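PDB 2VPZ: thiosulfate reductase from Thermus thermophilus, which probably acts as a molybdopterin-dependent oxidoreductase of sulfur compounds, carrying molybdenum, two guanosine dinucleotide pterin cofactors and an iron-sulfur cluster. Local coordinates for residues 644-649 / 695-699. Residues are numbered along the deposited sequence; the frame is centred on the assembly and turned at random.
Sequences DPENEV and IVHGF. With MGD (2-amino-5,6-dimercapto-7-methyl-3,7,8a,9-tetrahydro-8-oxa-1,3,9,10-tetraaza-anthracen-4-one guanosine dinucleotide), chain H.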
ATOM      1  N   ASP A 644       0.043  20.825 -22.792  1.00 34.19           N
ATOM      2  CA  ASP A 644       0.212  19.807 -23.871  1.00 33.27           C
ATOM      3  C   ASP A 644       0.608  20.519 -25.163  1.00 32.26           C
ATOM      4  O   ASP A 644      -0.280  20.884 -26.013  1.00 32.91           O
ATOM      5  CB  ASP A 644      -1.100  18.986 -23.983  1.00 32.40           C
ATOM      6  CG  ASP A 644      -0.962  17.754 -24.885  1.00 33.67           C
ATOM      7  OD1 ASP A 644       0.180  17.226 -25.021  1.00 34.37           O
ATOM      8  OD2 ASP A 644      -2.016  17.303 -25.423  1.00 32.05           O
ATOM      9  N   PRO A 645       1.947  20.707 -25.377  1.00 30.58           N
ATOM     10  CA  PRO A 645       2.664  21.353 -26.472  1.00 29.40           C
ATOM     11  C   PRO A 645       2.849  20.561 -27.758  1.00 28.39           C
ATOM     12  O   PRO A 645       3.303  21.108 -28.769  1.00 27.53           O
ATOM     13  CB  PRO A 645       3.996  21.760 -25.816  1.00 31.03           C
ATOM     14  CG  PRO A 645       4.146  20.802 -24.586  1.00 30.16           C
ATOM     15  CD  PRO A 645       2.902  19.878 -24.664  1.00 30.13           C
ATOM     16  N   GLU A 646       2.552  19.273 -27.718  1.00 28.11           N
ATOM     17  CA  GLU A 646       2.688  18.432 -28.910  1.00 30.92           C
ATOM     18  C   GLU A 646       1.973  17.090 -28.761  1.00 30.57           C
ATOM     19  O   GLU A 646       1.635  16.680 -27.630  1.00 32.07           O
ATOM     20  CB  GLU A 646       4.169  18.152 -29.248  1.00 33.08           C
ATOM     21  CG  GLU A 646       5.000  17.637 -28.016  1.00 37.75           C
ATOM     22  CD  GLU A 646       6.366  16.970 -28.345  1.00 39.26           C
ATOM     23  OE1 GLU A 646       6.731  16.909 -29.534  1.00 40.31           O
ATOM     24  OE2 GLU A 646       7.060  16.499 -27.405  1.00 40.69           O
ATOM     25  N   ASN A 647       1.688  16.438 -29.885  1.00 30.87           N
ATOM     26  CA  ASN A 647       1.137  15.139 -29.840  1.00 29.55           C
ATOM     27  C   ASN A 647       2.272  14.159 -29.908  1.00 30.75           C
ATOM     28  O   ASN A 647       3.462  14.502 -30.123  1.00 32.55           O
ATOM     29  CB  ASN A 647      -0.019  14.808 -30.842  1.00 28.54           C
ATOM     30  CG  ASN A 647       0.281  15.158 -32.296  1.00 29.79           C
ATOM     31  OD1 ASN A 647      -0.535  14.869 -33.186  1.00 30.79           O
ATOM     32  ND2 ASN A 647       1.428  15.790 -32.552  1.00 28.23           N
ATOM     33  N   GLU A 648       1.881  12.906 -29.704  1.00 31.32           N
ATOM     34  CA  GLU A 648       2.829  11.839 -29.498  1.00 34.36           C
ATOM     35  C   GLU A 648       2.204  10.540 -30.238  1.00 33.78           C
ATOM     36  O   GLU A 648       1.014  10.258 -30.090  1.00 34.21           O
ATOM     37  CB  GLU A 648       2.888  11.882 -27.898  1.00 35.30           C
ATOM     38  CG  GLU A 648       2.892  13.453 -27.219  1.00 36.19           C
ATOM     39  CD  GLU A 648       1.610  13.918 -26.387  1.00 37.48           C
ATOM     40  OE1 GLU A 648       0.749  13.064 -26.087  1.00 41.02           O
ATOM     41  OE2 GLU A 648       1.466  15.153 -26.009  1.00 26.27           O
ATOM     42  N   VAL A 649       2.961   9.825 -31.098  1.00 32.70           N
ATOM     43  CA  VAL A 649       2.463   8.604 -31.828  1.00 31.34           C
ATOM     44  C   VAL A 649       2.538   7.353 -30.933  1.00 31.21           C
ATOM     45  O   VAL A 649       3.618   7.033 -30.440  1.00 30.75           O
ATOM     46  CB  VAL A 649       3.309   8.179 -33.144  1.00 32.32           C
ATOM     47  CG1 VAL A 649       2.390   7.400 -34.136  1.00 30.27           C
ATOM     48  CG2 VAL A 649       3.970   9.355 -33.823  1.00 34.18           C
ATOM     49  N   ILE A 695      -2.730   8.969 -32.871  1.00 30.38           N
ATOM     50  CA  ILE A 695      -2.259  10.346 -32.605  1.00 29.17           C
ATOM     51  C   ILE A 695      -3.479  11.232 -32.289  1.00 29.12           C
ATOM     52  O   ILE A 695      -4.581  10.961 -32.776  1.00 30.93           O
ATOM     53  CB  ILE A 695      -1.469  11.018 -33.814  1.00 28.65           C
ATOM     54  CG1 ILE A 695      -2.357  11.139 -35.046  1.00 27.63           C
ATOM     55  CG2 ILE A 695      -0.145  10.250 -34.079  1.00 27.87           C
ATOM     56  CD1 ILE A 695      -1.792  12.053 -36.185  1.00 26.73           C
ATOM     57  N   VAL A 696      -3.323  12.249 -31.442  1.00 27.58           N
ATOM     58  CA  VAL A 696      -4.430  13.159 -31.141  1.00 25.61           C
ATOM     59  C   VAL A 696      -4.625  14.126 -32.342  1.00 26.58           C
ATOM     60  O   VAL A 696      -3.638  14.664 -32.861  1.00 27.60           O
ATOM     61  CB  VAL A 696      -4.169  13.972 -29.823  1.00 25.93           C
ATOM     62  CG1 VAL A 696      -5.125  15.202 -29.730  1.00 24.32           C
ATOM     63  CG2 VAL A 696      -4.333  13.049 -28.581  1.00 21.30           C
ATOM     64  N   HIS A 697      -5.887  14.321 -32.771  1.00 26.43           N
ATOM     65  CA  HIS A 697      -6.299  15.236 -33.890  1.00 25.46           C
ATOM     66  C   HIS A 697      -6.124  16.736 -33.575  1.00 25.30           C
ATOM     67  O   HIS A 697      -6.343  17.161 -32.447  1.00 26.42           O
ATOM     68  CB  HIS A 697      -7.807  15.050 -34.303  1.00 28.09           C
ATOM     69  CG  HIS A 697      -8.414  16.157 -35.092  1.00 28.97           C
ATOM     70  ND1 HIS A 697      -7.963  16.496 -36.334  1.00 30.49           N
ATOM     71  CD2 HIS A 697      -9.346  17.064 -34.775  1.00 30.14           C
ATOM     72  CE1 HIS A 697      -8.575  17.578 -36.750  1.00 31.29           C
ATOM     73  NE2 HIS A 697      -9.430  17.947 -35.816  1.00 30.83           N
ATOM     74  N   GLY A 698      -5.750  17.557 -34.561  1.00 26.00           N
ATOM     75  CA  GLY A 698      -5.586  18.995 -34.340  1.00 25.69           C
ATOM     76  C   GLY A 698      -4.208  19.634 -34.236  1.00 26.68           C
ATOM     77  O   GLY A 698      -4.093  20.816 -33.911  1.00 25.45           O
ATOM     78  N   PHE A 699      -3.138  18.879 -34.444  1.00 28.89           N
ATOM     79  CA  PHE A 699      -1.783  19.463 -34.402  1.00 30.51           C
ATOM     80  C   PHE A 699      -1.261  19.530 -35.854  1.00 32.40           C
ATOM     81  O   PHE A 699      -2.025  19.236 -36.786  1.00 33.23           O
ATOM     82  CB  PHE A 699      -0.815  18.668 -33.504  1.00 28.03           C
ATOM     83  CG  PHE A 699      -1.015  18.894 -32.006  1.00 26.82           C
ATOM     84  CD1 PHE A 699      -1.980  18.171 -31.303  1.00 25.50           C
ATOM     85  CD2 PHE A 699      -0.240  19.832 -31.307  1.00 26.12           C
ATOM     86  CE1 PHE A 699      -2.178  18.377 -29.924  1.00 26.56           C
ATOM     87  CE2 PHE A 699      -0.408  20.059 -29.938  1.00 23.65           C
ATOM     88  CZ  PHE A 699      -1.386  19.328 -29.237  1.00 27.10           C
TER
HETATM   89  PB  MGD H1765     -11.958  23.495 -35.016  1.00 36.68           P
HETATM   90  O1B MGD H1765     -10.652  22.885 -35.424  1.00 34.60           O
HETATM   91  O2B MGD H1765     -12.151  23.944 -33.600  1.00 34.50           O
HETATM   92  O3B MGD H1765     -13.050  22.460 -35.600  1.00 31.19           O
HETATM   93  O3A MGD H1765     -14.712  20.880 -36.613  1.00 28.85           O
HETATM   94  PA  MGD H1765     -14.469  22.440 -36.381  1.00 31.64           P
HETATM   95  O1A MGD H1765     -15.398  23.131 -35.396  1.00 29.82           O
HETATM   96  O2A MGD H1765     -14.252  23.016 -37.735  1.00 31.57           O
HETATM   97  O5' MGD H1765     -12.229  24.774 -35.881  1.00 35.59           O
HETATM   98  C5' MGD H1765     -12.883  25.924 -35.345  1.00 39.01           C
HETATM   99  C4' MGD H1765     -12.551  27.083 -36.286  1.00 40.29           C
HETATM  100  O4' MGD H1765     -13.436  28.086 -35.799  1.00 41.49           O
HETATM  101  C3' MGD H1765     -11.162  27.650 -36.160  1.00 41.88           C
HETATM  102  O3' MGD H1765     -10.892  28.299 -37.409  1.00 41.72           O
HETATM  103  C2' MGD H1765     -11.338  28.664 -35.019  1.00 42.66           C
HETATM  104  O2' MGD H1765     -10.311  29.614 -35.134  1.00 45.60           O
HETATM  105  C1' MGD H1765     -12.723  29.256 -35.292  1.00 43.21           C
HETATM  106  N9  MGD H1765     -13.491  29.888 -34.154  1.00 41.66           N
HETATM  107  C8  MGD H1765     -13.477  29.506 -32.875  1.00 42.13           C
HETATM  108  N7  MGD H1765     -14.300  30.235 -32.086  1.00 41.18           N
HETATM  109  C5  MGD H1765     -14.936  31.119 -32.885  1.00 41.56           C
HETATM  110  C6  MGD H1765     -16.014  32.196 -32.743  1.00 40.39           C
HETATM  111  O6  MGD H1765     -16.528  32.514 -31.613  1.00 37.09           O
HETATM  112  N1  MGD H1765     -16.375  32.838 -33.903  1.00 39.81           N
HETATM  113  C2  MGD H1765     -15.839  32.569 -35.134  1.00 40.45           C
HETATM  114  N2  MGD H1765     -16.210  33.225 -36.277  1.00 40.33           N
HETATM  115  N3  MGD H1765     -14.913  31.611 -35.276  1.00 41.69           N
HETATM  116  C4  MGD H1765     -14.393  30.865 -34.246  1.00 41.31           C
HETATM  117  C10 MGD H1765     -15.383  20.041 -35.623  1.00 30.87           C
HETATM  118  C11 MGD H1765     -15.683  18.734 -36.276  1.00 32.27           C
HETATM  119  O11 MGD H1765     -14.494  18.371 -36.980  1.00 34.53           O
HETATM  120  C12 MGD H1765     -16.149  17.623 -35.408  1.00 34.05           C
HETATM  121  S12 MGD H1765     -17.418  17.827 -34.275  1.00 31.04           S
HETATM  122  C13 MGD H1765     -15.661  16.387 -35.516  1.00 34.68           C
HETATM  123  S13 MGD H1765     -16.066  15.078 -34.573  1.00 32.93           S
HETATM  124  C14 MGD H1765     -14.719  15.927 -36.487  1.00 36.21           C
HETATM  125  N15 MGD H1765     -13.454  15.558 -35.789  1.00 39.49           N
HETATM  126  C16 MGD H1765     -12.403  15.315 -36.641  1.00 41.52           C
HETATM  127  C17 MGD H1765     -11.253  14.442 -36.394  1.00 40.56           C
HETATM  128  O17 MGD H1765     -11.120  13.850 -35.281  1.00 41.77           O
HETATM  129  N18 MGD H1765     -10.365  14.280 -37.376  1.00 41.55           N
HETATM  130  C19 MGD H1765     -10.470  14.883 -38.577  1.00 41.42           C
HETATM  131  N19 MGD H1765      -9.507  14.752 -39.540  1.00 40.69           N
HETATM  132  N20 MGD H1765     -11.517  15.661 -38.858  1.00 41.12           N
HETATM  133  C21 MGD H1765     -12.471  15.938 -37.976  1.00 40.59           C
HETATM  134  N22 MGD H1765     -13.461  16.781 -38.288  1.00 38.99           N
HETATM  135  C23 MGD H1765     -14.609  17.037 -37.487  1.00 35.78           C
HETATM  136  O   HOH W   1      -1.028  11.857 -29.618  1.00 32.14           O
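Val649 and Ile695 come within 5.1 Å at their CA atoms, but the two backbones are joined through a water, which donates to Glu648 O (2.6 Å) and accepts from Val696 N. Beside this bridge the side chains of Val649 and Ile695 run abreast, with Val649 CG1 3.8 Å from Ile695 CG2. Beyond the strand ends Phe699 lays one ring face against the backbone of 644-649. Asn647 N stands 4.0 Å above the ring centre, the Glu646 carbonyl carbon lies nearer the rim, and Glu646 CA approaches Phe699 CE2 at 3.6 Å. Asp644 O meets the ring edge in its plane, 3.7 Å from Phe699 CZ, and is itself hydrogen-bonded to His629, whose ring packs edge-to-face with Phe699. The Asn647 side chain passes Phe699 in the opposite direction, its amide plane tilted 25° from the ring and resting on Phe699 CB and CD1. With CG between the backbone N and the carbonyl carbon (chi1 51°), the end of this amide is placed close to Val696 O. His697 leaves the backbone on the side away from 644-649, and its ring packs against the pterin of MGD, ND1 3.4 Å from MGD N18, while ND1 is hydrogen-bonded to Asp716. An alanine in place of His697 is likely to strip this cover from the pterin and leave Asp716 without its imidazole partner. The two outermost strands of the mixed sheet thus meet here, consistent with the double-psi beta-barrel of this family's dinucleotide-binding domain: Val649 is backbone-bonded to strand 676-683, Ile695 to strand 619-624, and both side chains touch Leu669 of strand 666-671.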